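PDB 6IYR: type I modular polyketide synthase from Streptomyces albus subsp. albus, which probably loads an extender acyl unit from a coenzyme A thioester onto the synthase through the acyltransferase domain of salinomycin module 8. Local coordinates for residues L387-P401 with V414-R426. Numbering follows the deposited sequence.
Sequences LDRGHGAFVEASAHP and VGAPAVTQGTLRR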
loop_
_atom_site.group_PDB
_atom_site.type_symbol
_atom_site.label_atom_id
_atom_site.label_comp_id
_atom_site.label_asym_id
_atom_site.label_seq_id
_atom_site.Cartn_x
_atom_site.Cartn_y
_atom_site.Cartn_z
ATOM N N LEU A 387 16.491 -0.171 -2.945
ATOM C CA LEU A 387 17.107 -1.467 -3.018
ATOM C C LEU A 387 18.607 -1.302 -2.881
ATOM O O LEU A 387 19.251 -2.015 -2.114
ATOM C CB LEU A 387 16.786 -2.090 -4.360
ATOM C CG LEU A 387 15.792 -3.246 -4.392
ATOM C CD1 LEU A 387 14.931 -3.456 -3.153
ATOM C CD2 LEU A 387 15.015 -3.234 -5.679
ATOM N N ASP A 388 19.164 -0.350 -3.617
ATOM C CA ASP A 388 20.598 -0.073 -3.533
ATOM C C ASP A 388 21.055 0.400 -2.155
ATOM O O ASP A 388 22.154 0.131 -1.741
ATOM C CB ASP A 388 21.022 0.949 -4.575
ATOM C CG ASP A 388 22.333 0.574 -5.208
ATOM O OD1 ASP A 388 22.358 -0.448 -5.925
ATOM O OD2 ASP A 388 23.368 1.117 -4.792
ATOM N N ARG A 389 20.172 1.044 -1.422
ATOM C CA ARG A 389 20.439 1.384 -0.050
ATOM C C ARG A 389 20.138 0.258 0.942
ATOM O O ARG A 389 20.257 0.456 2.143
ATOM C CB ARG A 389 19.707 2.675 0.305
ATOM C CG ARG A 389 20.258 3.846 -0.520
ATOM C CD ARG A 389 19.319 5.016 -0.507
ATOM N NE ARG A 389 19.111 5.539 0.839
ATOM C CZ ARG A 389 19.885 6.474 1.392
ATOM N NH1 ARG A 389 20.887 6.964 0.692
ATOM N NH2 ARG A 389 19.666 6.931 2.626
ATOM N N GLY A 390 19.877 -0.955 0.452
ATOM C CA GLY A 390 19.743 -2.112 1.346
ATOM C C GLY A 390 18.405 -2.314 2.025
ATOM O O GLY A 390 18.299 -3.125 2.923
ATOM N N HIS A 391 17.361 -1.616 1.601
ATOM C CA HIS A 391 16.069 -1.879 2.176
ATOM C C HIS A 391 15.573 -3.252 1.724
ATOM O O HIS A 391 15.795 -3.645 0.586
ATOM C CB HIS A 391 15.082 -0.812 1.764
ATOM C CG HIS A 391 15.350 0.516 2.377
ATOM N ND1 HIS A 391 14.707 0.946 3.512
ATOM C CD2 HIS A 391 16.174 1.526 1.997
ATOM C CE1 HIS A 391 15.140 2.159 3.821
ATOM N NE2 HIS A 391 16.054 2.514 2.934
ATOM N N GLY A 392 14.983 -4.014 2.644
ATOM C CA GLY A 392 14.696 -5.425 2.374
ATOM C C GLY A 392 13.220 -5.730 2.273
ATOM O O GLY A 392 12.831 -6.821 1.860
ATOM N N ALA A 393 12.387 -4.808 2.750
ATOM C CA ALA A 393 10.955 -5.045 2.767
ATOM C C ALA A 393 10.153 -3.823 2.361
ATOM O O ALA A 393 10.408 -2.718 2.831
ATOM C CB ALA A 393 10.485 -5.525 4.129
ATOM N N PHE A 394 9.197 -4.060 1.466
ATOM C CA PHE A 394 8.259 -3.057 1.021
ATOM C C PHE A 394 6.839 -3.426 1.379
ATOM O O PHE A 394 6.317 -4.477 0.968
ATOM C CB PHE A 394 8.367 -2.916 -0.502
ATOM C CG PHE A 394 9.685 -2.385 -0.943
ATOM C CD1 PHE A 394 10.771 -3.210 -1.024
ATOM C CD2 PHE A 394 9.842 -1.041 -1.270
ATOM C CE1 PHE A 394 12.014 -2.711 -1.375
ATOM C CE2 PHE A 394 11.054 -0.571 -1.734
ATOM C CZ PHE A 394 12.149 -1.381 -1.729
ATOM N N VAL A 395 6.174 -2.516 2.048
ATOM C CA VAL A 395 4.816 -2.753 2.519
ATOM C C VAL A 395 3.880 -1.754 1.886
ATOM O O VAL A 395 3.954 -0.554 2.144
ATOM C CB VAL A 395 4.725 -2.667 4.050
ATOM C CG1 VAL A 395 3.305 -2.680 4.548
ATOM C CG2 VAL A 395 5.463 -3.838 4.683
ATOM N N GLU A 396 2.913 -2.273 1.122
ATOM C CA GLU A 396 1.905 -1.395 0.539
ATOM C C GLU A 396 0.769 -1.193 1.492
ATOM O O GLU A 396 0.105 -2.136 1.878
ATOM C CB GLU A 396 1.428 -1.943 -0.821
ATOM C CG GLU A 396 0.680 -0.927 -1.691
ATOM C CD GLU A 396 0.185 -1.544 -2.975
ATOM O OE1 GLU A 396 1.035 -2.022 -3.745
ATOM O OE2 GLU A 396 -1.041 -1.588 -3.181
ATOM N N ALA A 397 0.613 0.045 1.947
ATOM C CA ALA A 397 -0.422 0.422 2.870
ATOM C C ALA A 397 -1.709 0.729 2.140
ATOM O O ALA A 397 -2.202 1.851 2.240
ATOM C CB ALA A 397 -0.018 1.672 3.632
ATOM N N SER A 398 -2.316 -0.287 1.528
ATOM C CA SER A 398 -3.476 -0.072 0.678
ATOM C C SER A 398 -4.604 -1.046 0.975
ATOM O O SER A 398 -4.365 -2.151 1.483
ATOM C CB SER A 398 -3.065 -0.220 -0.777
ATOM O OG SER A 398 -2.650 -1.541 -1.047
ATOM N N ALA A 399 -5.756 -0.758 0.375
ATOM C CA ALA A 399 -6.964 -1.556 0.530
ATOM C C ALA A 399 -6.967 -2.802 -0.373
ATOM O O ALA A 399 -7.770 -3.723 -0.178
ATOM C CB ALA A 399 -8.173 -0.689 0.216
ATOM N N HIS A 400 -6.036 -2.802 -1.325
ATOM C CA HIS A 400 -5.876 -3.829 -2.324
ATOM C C HIS A 400 -4.547 -3.584 -3.028
ATOM O O HIS A 400 -4.285 -2.470 -3.430
ATOM C CB HIS A 400 -6.991 -3.740 -3.350
ATOM C CG HIS A 400 -6.966 -4.861 -4.326
ATOM N ND1 HIS A 400 -7.437 -6.117 -4.013
ATOM C CD2 HIS A 400 -6.442 -4.950 -5.567
ATOM C CE1 HIS A 400 -7.181 -6.940 -5.012
ATOM N NE2 HIS A 400 -6.565 -6.260 -5.963
ATOM N N PRO A 401 -3.700 -4.622 -3.188
ATOM C CA PRO A 401 -2.354 -4.490 -3.742
ATOM C C PRO A 401 -2.312 -4.154 -5.225
ATOM O O PRO A 401 -2.740 -4.943 -6.020
ATOM C CB PRO A 401 -1.729 -5.862 -3.553
ATOM C CG PRO A 401 -2.704 -6.666 -2.756
ATOM C CD PRO A 401 -4.041 -6.016 -2.873
ATOM N N VAL A 414 16.750 -6.683 -10.366
ATOM C CA VAL A 414 17.960 -6.293 -9.664
ATOM C C VAL A 414 18.643 -7.515 -9.047
ATOM O O VAL A 414 19.821 -7.484 -8.740
ATOM C CB VAL A 414 17.637 -5.284 -8.556
ATOM C CG1 VAL A 414 18.866 -5.024 -7.703
ATOM C CG2 VAL A 414 17.152 -3.985 -9.178
ATOM N N GLY A 415 17.859 -8.529 -8.733
ATOM C CA GLY A 415 18.350 -9.687 -7.984
ATOM C C GLY A 415 18.534 -9.424 -6.504
ATOM O O GLY A 415 19.331 -10.070 -5.866
ATOM N N ALA A 416 17.784 -8.492 -5.936
ATOM C CA ALA A 416 17.952 -8.168 -4.521
ATOM C C ALA A 416 17.193 -9.175 -3.669
ATOM O O ALA A 416 16.200 -9.748 -4.100
ATOM C CB ALA A 416 17.445 -6.763 -4.242
ATOM N N PRO A 417 17.675 -9.419 -2.461
ATOM C CA PRO A 417 16.903 -10.180 -1.502
ATOM C C PRO A 417 15.996 -9.237 -0.735
ATOM O O PRO A 417 16.452 -8.544 0.177
ATOM C CB PRO A 417 17.974 -10.708 -0.566
ATOM C CG PRO A 417 19.020 -9.632 -0.573
ATOM C CD PRO A 417 18.842 -8.800 -1.825
ATOM N N ALA A 418 14.806 -9.057 -1.251
ATOM C CA ALA A 418 13.838 -8.169 -0.666
ATOM C C ALA A 418 12.466 -8.701 -0.970
ATOM O O ALA A 418 12.287 -9.462 -1.896
ATOM C CB ALA A 418 14.007 -6.770 -1.212
ATOM N N VAL A 419 11.493 -8.290 -0.183
ATOM C CA VAL A 419 10.138 -8.749 -0.377
ATOM C C VAL A 419 9.136 -7.600 -0.460
ATOM O O VAL A 419 9.389 -6.520 0.027
ATOM C CB VAL A 419 9.710 -9.706 0.750
ATOM C CG1 VAL A 419 10.576 -10.939 0.751
ATOM C CG2 VAL A 419 9.788 -9.021 2.095
ATOM N N THR A 420 8.014 -7.857 -1.111
ATOM C CA THR A 420 6.941 -6.899 -1.248
ATOM C C THR A 420 5.659 -7.506 -0.784
ATOM O O THR A 420 5.401 -8.662 -1.050
ATOM C CB THR A 420 6.607 -6.573 -2.702
ATOM O OG1 THR A 420 7.683 -6.930 -3.558
ATOM C CG2 THR A 420 6.255 -5.137 -2.842
ATOM N N GLN A 421 4.843 -6.710 -0.123
ATOM C CA GLN A 421 3.561 -7.166 0.314
ATOM C C GLN A 421 2.555 -6.049 0.507
ATOM O O GLN A 421 2.900 -4.899 0.582
ATOM C CB GLN A 421 3.687 -7.975 1.578
ATOM C CG GLN A 421 3.939 -7.165 2.807
ATOM C CD GLN A 421 3.567 -7.948 4.017
ATOM O OE1 GLN A 421 2.452 -7.863 4.484
ATOM N NE2 GLN A 421 4.478 -8.748 4.498
ATOM N N GLY A 422 1.295 -6.433 0.528
ATOM C CA GLY A 422 0.196 -5.533 0.747
ATOM C C GLY A 422 -0.317 -5.561 2.167
ATOM O O GLY A 422 0.295 -6.102 3.069
ATOM N N THR A 423 -1.449 -4.917 2.340
ATOM C CA THR A 423 -2.157 -4.864 3.593
ATOM C C THR A 423 -3.493 -5.581 3.508
ATOM O O THR A 423 -3.636 -6.685 4.035
ATOM C CB THR A 423 -2.318 -3.425 4.101
ATOM O OG1 THR A 423 -1.030 -2.857 4.277
ATOM C CG2 THR A 423 -2.974 -3.382 5.434
ATOM N N LEU A 424 -4.470 -4.963 2.856
ATOM C CA LEU A 424 -5.745 -5.578 2.671
ATOM C C LEU A 424 -5.924 -6.025 1.252
ATOM O O LEU A 424 -5.122 -5.703 0.368
ATOM C CB LEU A 424 -6.814 -4.616 3.059
ATOM C CG LEU A 424 -6.702 -3.988 4.455
ATOM C CD1 LEU A 424 -7.884 -3.046 4.616
ATOM C CD2 LEU A 424 -6.741 -4.988 5.610
ATOM N N ARG A 425 -7.068 -6.637 1.003
ATOM C CA ARG A 425 -7.457 -7.033 -0.332
ATOM C C ARG A 425 -8.923 -6.769 -0.551
ATOM O O ARG A 425 -9.669 -6.815 0.392
ATOM C CB ARG A 425 -7.309 -8.537 -0.442
ATOM C CG ARG A 425 -6.171 -8.918 -1.303
ATOM C CD ARG A 425 -5.120 -9.530 -0.430
ATOM N NE ARG A 425 -5.070 -10.939 -0.719
ATOM C CZ ARG A 425 -3.947 -11.637 -0.804
ATOM N NH1 ARG A 425 -3.996 -12.920 -1.124
ATOM N NH2 ARG A 425 -2.787 -11.070 -0.513
ATOM N N ARG A 426 -9.345 -6.739 -1.811
ATOM C CA ARG A 426 -10.743 -6.603 -2.131
ATOM C C ARG A 426 -11.561 -7.696 -1.432
ATOM O O ARG A 426 -11.188 -8.858 -1.416
ATOM C CB ARG A 426 -10.944 -6.686 -3.629
ATOM C CG ARG A 426 -12.340 -6.268 -4.069
ATOM C CD ARG A 426 -12.259 -5.623 -5.445
ATOM N NE ARG A 426 -11.415 -6.441 -6.293
ATOM C CZ ARG A 426 -10.399 -6.010 -7.020
ATOM N NH1 ARG A 426 -9.714 -6.877 -7.748
ATOM N NH2 ARG A 426 -10.150 -4.728 -7.145
HETATM O O HOH W 1 17.315 -5.430 -0.589
HETATM O O HOH W 2 -2.818 -4.050 0.011
#
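Glu396 O takes the hydroxyl of Thr423, with OG1 2.8 Å away and tilted from the carbonyl plane. Ser398 N adds a weak bond to the same oxygen. The chi1 of -60° sets Thr423 OG1 beside its own backbone N, facing strand 393-396; Trp206 NE1 also bonds this hydroxyl. A water gathers the next turn: it accepts from Thr423 N and donates to Ser398 OG and Leu424 O. Ser398 OG in turn donates to Glu396 OE2 at 2.7 Å, and that carboxylate also receives Val402 N and Leu403 N, just before helix 404-414.

Upstream, strands 393-396 and 419-421 pair in parallel. Glu396 N reaches Gln421 O at 2.7 Å, almost straight at 176°. Leu387 lays CG on Ala416 CB (3.9 Å) and CD1 near Ala418 CB.

Downstream, Arg426 N points into the ring plane of His400 and donates to ND1 at 3.0 Å. The Arg426 chain then bends back, and its guanidinium stacks on one ring face, planes 27° apart. Pro401 CD lies over the opposite face. Strand 393-396, helix 404-414 and strand 419-421 form a beta-alpha-beta unit, with 419-421 at the edge of the parallel sheet. Since ND1 accepts the N-H of Arg426, it is probably unprotonated, which would leave the ring proton on NE2.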